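Local coordinates for agglutinin alpha chain (Artocarpus integer, PDB 4R6R), which binds D-galactose and the T-antigen disaccharide Gal-beta1,3-GalNAc as a tetrameric lectin, and recognises human IgA1, at residues Gly1-Ile15 and Ile113-Asp125. Numbering follows the deposited sequence.
Sequences GKAFDDGAFTGIREI and IVGFKGSIGYWLD. With 147 (4-nitrophenyl beta-D-galactopyranoside), chain I; EDO (1,2-ethanediol), chain N.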
# COMPACT_ATOMS: atom_id res chain seq x y z
N GLY A 1 0.61 5.53 31.92
CA GLY A 1 -0.80 5.19 31.55
C GLY A 1 -0.83 3.79 30.98
O GLY A 1 0.25 3.16 30.86
N LYS A 2 -2.03 3.28 30.73
CA LYS A 2 -2.19 1.94 30.16
C LYS A 2 -2.17 2.03 28.61
O LYS A 2 -3.03 2.69 28.00
CB LYS A 2 -3.48 1.29 30.63
CG LYS A 2 -3.76 -0.09 30.06
CD LYS A 2 -5.04 -0.70 30.59
CE LYS A 2 -5.11 -2.18 30.23
NZ LYS A 2 -6.48 -2.79 30.38
N ALA A 3 -1.24 1.30 28.01
CA ALA A 3 -1.11 1.34 26.55
C ALA A 3 -2.24 0.57 25.92
O ALA A 3 -2.78 -0.38 26.46
CB ALA A 3 0.23 0.77 26.06
N PHE A 4 -2.61 0.99 24.72
CA PHE A 4 -3.60 0.27 23.93
C PHE A 4 -3.18 0.38 22.47
O PHE A 4 -2.42 1.26 22.06
CB PHE A 4 -5.00 0.82 24.07
CG PHE A 4 -5.23 2.15 23.39
CD1 PHE A 4 -5.10 3.34 24.10
CD2 PHE A 4 -5.71 2.23 22.04
CE1 PHE A 4 -5.34 4.59 23.53
CE2 PHE A 4 -5.97 3.49 21.48
CZ PHE A 4 -5.81 4.66 22.19
N ASP A 5 -3.61 -0.62 21.72
CA ASP A 5 -3.30 -0.65 20.26
C ASP A 5 -4.40 -1.42 19.59
O ASP A 5 -4.48 -2.66 19.73
CB ASP A 5 -1.95 -1.32 20.05
CG ASP A 5 -1.50 -1.34 18.59
OD1 ASP A 5 -2.25 -0.93 17.71
OD2 ASP A 5 -0.33 -1.75 18.31
N ASP A 6 -5.32 -0.71 18.93
CA ASP A 6 -6.46 -1.39 18.32
C ASP A 6 -6.09 -2.21 17.11
O ASP A 6 -6.74 -3.24 16.91
CB ASP A 6 -7.57 -0.44 17.92
CG ASP A 6 -8.29 0.17 19.09
OD1 ASP A 6 -8.28 -0.39 20.26
OD2 ASP A 6 -8.92 1.19 18.92
N GLY A 7 -5.01 -1.82 16.44
CA GLY A 7 -4.57 -2.43 15.17
C GLY A 7 -5.17 -1.67 14.02
O GLY A 7 -5.73 -0.59 14.18
N ALA A 8 -5.01 -2.26 12.83
CA ALA A 8 -5.56 -1.67 11.61
C ALA A 8 -6.83 -2.35 11.06
O ALA A 8 -6.94 -3.58 11.14
CB ALA A 8 -4.45 -1.70 10.54
N PHE A 9 -7.72 -1.56 10.43
CA PHE A 9 -9.04 -2.05 10.02
C PHE A 9 -9.29 -1.51 8.63
O PHE A 9 -8.35 -1.08 7.92
CB PHE A 9 -10.11 -1.65 11.07
CG PHE A 9 -9.85 -2.28 12.36
CD1 PHE A 9 -10.32 -3.57 12.63
CD2 PHE A 9 -9.07 -1.63 13.30
CE1 PHE A 9 -9.99 -4.17 13.81
CE2 PHE A 9 -8.73 -2.24 14.47
CZ PHE A 9 -9.18 -3.53 14.75
N THR A 10 -10.56 -1.53 8.17
CA THR A 10 -11.02 -1.12 6.79
C THR A 10 -11.47 0.32 6.83
O THR A 10 -11.64 0.93 5.78
CB THR A 10 -12.25 -2.02 6.34
OG1 THR A 10 -11.88 -3.37 6.54
CG2 THR A 10 -12.68 -1.74 4.85
N GLY A 11 -11.77 0.92 8.01
CA GLY A 11 -12.31 2.26 8.05
C GLY A 11 -12.88 2.52 9.43
O GLY A 11 -12.59 1.70 10.34
N ILE A 12 -13.56 3.64 9.58
CA ILE A 12 -14.07 4.09 10.89
C ILE A 12 -15.55 4.36 10.78
O ILE A 12 -16.05 5.06 9.89
CB ILE A 12 -13.34 5.35 11.42
CG1 ILE A 12 -11.88 4.95 11.70
CG2 ILE A 12 -14.00 5.86 12.69
CD1 ILE A 12 -11.00 6.17 11.93
N ARG A 13 -16.33 3.71 11.66
CA ARG A 13 -17.77 3.96 11.73
C ARG A 13 -18.18 4.93 12.82
O ARG A 13 -19.10 5.71 12.61
CB ARG A 13 -18.55 2.63 11.91
CG ARG A 13 -18.51 1.83 10.61
CD ARG A 13 -18.99 0.37 10.91
NE ARG A 13 -19.14 -0.42 9.65
CZ ARG A 13 -20.23 -0.40 8.88
NH1 ARG A 13 -20.24 -1.17 7.78
NH2 ARG A 13 -21.31 0.31 9.25
N GLU A 14 -17.57 4.88 13.99
CA GLU A 14 -17.98 5.73 15.10
C GLU A 14 -16.83 5.86 16.07
O GLU A 14 -16.00 4.92 16.27
CB GLU A 14 -19.16 5.03 15.80
CG GLU A 14 -19.75 5.79 16.97
CD GLU A 14 -20.98 5.02 17.48
OE1 GLU A 14 -22.06 5.16 16.85
OE2 GLU A 14 -20.89 4.31 18.50
N ILE A 15 -16.74 7.05 16.68
CA ILE A 15 -15.74 7.25 17.76
C ILE A 15 -16.54 7.67 19.00
O ILE A 15 -17.41 8.57 18.92
CB ILE A 15 -14.79 8.36 17.37
CG1 ILE A 15 -13.89 7.87 16.20
CG2 ILE A 15 -13.85 8.62 18.50
CD1 ILE A 15 -12.96 8.92 15.61
N ILE A 113 -7.62 7.08 7.84
CA ILE A 113 -7.24 6.59 9.16
C ILE A 113 -7.97 5.26 9.35
O ILE A 113 -9.18 5.19 9.18
CB ILE A 113 -7.75 7.58 10.22
CG1 ILE A 113 -7.06 8.91 10.05
CG2 ILE A 113 -7.38 7.02 11.62
CD1 ILE A 113 -7.73 10.10 10.78
N VAL A 114 -7.22 4.24 9.70
CA VAL A 114 -7.75 2.87 9.85
C VAL A 114 -7.48 2.23 11.19
O VAL A 114 -7.79 1.04 11.39
CB VAL A 114 -7.32 1.94 8.69
CG1 VAL A 114 -7.94 2.45 7.34
CG2 VAL A 114 -5.80 1.82 8.63
N GLY A 115 -6.94 2.98 12.17
CA GLY A 115 -6.60 2.39 13.44
C GLY A 115 -6.01 3.43 14.33
O GLY A 115 -5.44 4.44 13.88
N PHE A 116 -6.16 3.20 15.64
CA PHE A 116 -5.57 4.05 16.70
C PHE A 116 -4.80 3.19 17.68
O PHE A 116 -5.17 2.05 17.95
CB PHE A 116 -6.65 4.82 17.46
CG PHE A 116 -7.33 5.89 16.68
CD1 PHE A 116 -8.49 5.60 15.91
CD2 PHE A 116 -6.89 7.20 16.69
CE1 PHE A 116 -9.18 6.57 15.14
CE2 PHE A 116 -7.60 8.19 15.94
CZ PHE A 116 -8.73 7.91 15.16
N LYS A 117 -3.75 3.77 18.23
CA LYS A 117 -3.04 3.17 19.35
C LYS A 117 -2.63 4.35 20.22
O LYS A 117 -2.60 5.52 19.78
CB LYS A 117 -1.82 2.32 18.94
CG LYS A 117 -0.85 3.12 18.03
CD LYS A 117 0.30 2.30 17.43
CE LYS A 117 1.19 1.80 18.53
NZ LYS A 117 2.01 2.90 19.10
N GLY A 118 -2.26 4.06 21.48
CA GLY A 118 -1.91 5.16 22.36
C GLY A 118 -1.77 4.68 23.78
O GLY A 118 -1.50 3.52 24.04
N SER A 119 -2.00 5.61 24.72
CA SER A 119 -1.93 5.24 26.14
C SER A 119 -2.85 6.21 26.90
O SER A 119 -2.89 7.39 26.55
CB SER A 119 -0.49 5.47 26.62
OG SER A 119 -0.39 5.21 28.01
N ILE A 120 -3.61 5.67 27.88
CA ILE A 120 -4.49 6.50 28.70
C ILE A 120 -4.19 6.15 30.16
O ILE A 120 -4.28 4.98 30.55
CB ILE A 120 -5.96 6.22 28.37
CG1 ILE A 120 -6.19 6.51 26.89
CG2 ILE A 120 -6.91 7.10 29.18
CD1 ILE A 120 -7.59 6.25 26.43
N GLY A 121 -3.95 7.21 30.90
CA GLY A 121 -3.78 7.12 32.38
C GLY A 121 -4.98 7.85 33.00
O GLY A 121 -6.16 7.50 32.77
N TYR A 122 -4.74 8.94 33.76
CA TYR A 122 -5.90 9.82 34.11
C TYR A 122 -6.48 10.40 32.80
O TYR A 122 -7.70 10.64 32.68
CB TYR A 122 -5.42 10.98 35.04
CG TYR A 122 -5.23 10.58 36.51
CD1 TYR A 122 -5.01 9.28 36.89
CD2 TYR A 122 -5.42 11.53 37.51
CE1 TYR A 122 -4.86 8.90 38.21
CE2 TYR A 122 -5.31 11.16 38.86
CZ TYR A 122 -5.03 9.85 39.17
OH TYR A 122 -4.91 9.46 40.50
N TRP A 123 -5.57 10.75 31.89
CA TRP A 123 -5.98 11.34 30.58
C TRP A 123 -5.30 10.56 29.44
O TRP A 123 -4.37 9.77 29.65
CB TRP A 123 -5.71 12.86 30.47
CG TRP A 123 -6.34 13.52 31.64
CD1 TRP A 123 -7.70 13.78 31.83
CD2 TRP A 123 -5.67 13.89 32.89
NE1 TRP A 123 -7.88 14.30 33.11
CE2 TRP A 123 -6.69 14.41 33.76
CE3 TRP A 123 -4.35 13.80 33.36
CZ2 TRP A 123 -6.41 14.85 35.08
CZ3 TRP A 123 -4.07 14.29 34.67
CH2 TRP A 123 -5.09 14.78 35.49
N LEU A 124 -5.75 10.84 28.21
CA LEU A 124 -5.09 10.34 27.00
C LEU A 124 -3.68 10.96 26.98
O LEU A 124 -3.50 12.15 26.82
CB LEU A 124 -5.90 10.77 25.78
CG LEU A 124 -5.32 10.32 24.39
CD1 LEU A 124 -5.16 8.81 24.30
CD2 LEU A 124 -6.23 10.89 23.28
N ASP A 125 -2.69 10.09 27.11
CA ASP A 125 -1.31 10.55 27.17
C ASP A 125 -0.75 10.85 25.80
O ASP A 125 -0.08 11.85 25.62
CB ASP A 125 -0.41 9.47 27.82
CG ASP A 125 -0.89 9.07 29.23
OD1 ASP A 125 -1.04 10.01 30.04
OD2 ASP A 125 -1.15 7.86 29.48
C1 147 I . -1.07 8.67 35.67
C2 147 I . 0.01 7.71 35.12
O2 147 I . 0.81 7.08 36.16
C3 147 I . 0.95 8.44 34.14
O3 147 I . 1.79 7.44 33.52
C4 147 I . 0.08 9.22 33.06
O4 147 I . -0.57 8.19 32.34
C5 147 I . -1.00 10.13 33.81
C6 147 I . -1.70 11.19 32.93
O6 147 I . -2.73 10.62 32.10
O5 147 I . -1.91 9.31 34.60
O1 147 I . -1.82 7.93 36.67
C1 EDO N . -6.21 -3.66 23.71
O1 EDO N . -7.55 -3.21 23.42
C2 EDO N . -5.34 -2.64 23.11
O2 EDO N . -4.15 -3.28 22.82
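The F4 ring lies flat on the backbone of K117 and G118. G118 N sits over the ring centre, K117 C nearer the rim, and G118 CA makes a CH-pi contact with the same face, 4.0 Å from the ring centroid. L124 CD1 meets the ring edge at F4 CE1, and I120 CG1 approaches F4 CE1 obliquely at 4.0 Å. CG of F4 stands between its backbone N and carbonyl carbon (chi1 72°), which turns the ring back across the neighbouring strand. H44 stacks with the F4 ring. At the F9 ring, V114 O lies at the edge, 3.5 Å from F9 CD2. The side chains of I12 and F116 cross at about a right angle, with I12 CD1 3.7 Å from F116 CE1.

Strands 2-5 and 113-120 run antiparallel. K2 pairs with I120 and F4 with G118, each through two backbone hydrogen bonds; D6 N bonds F116 O beyond them. The carboxylate of D5 lies against the aliphatic part of K117, D5 OD1 3.5 Å from K117 CB. Y130 binds D5 OD1, while K117 NZ reaches E109 of the third subunit.

At the sugar end, G1 N donates to galactoside O3 at 2.8 Å and to galactoside O4 as well. A long salt bridge also links G1 N to D125 OD2. S119 OG donates to the anti lone pair of that oxygen, helping to position the carboxylate. D125 OD1 accepts from galactoside O6 at 2.7 Å. Y122 N and W123 N bind O5 and O6. This N-terminal glycine, freed by post-translational proteolysis, completes the galactose site of the jacalin beta-prism fold.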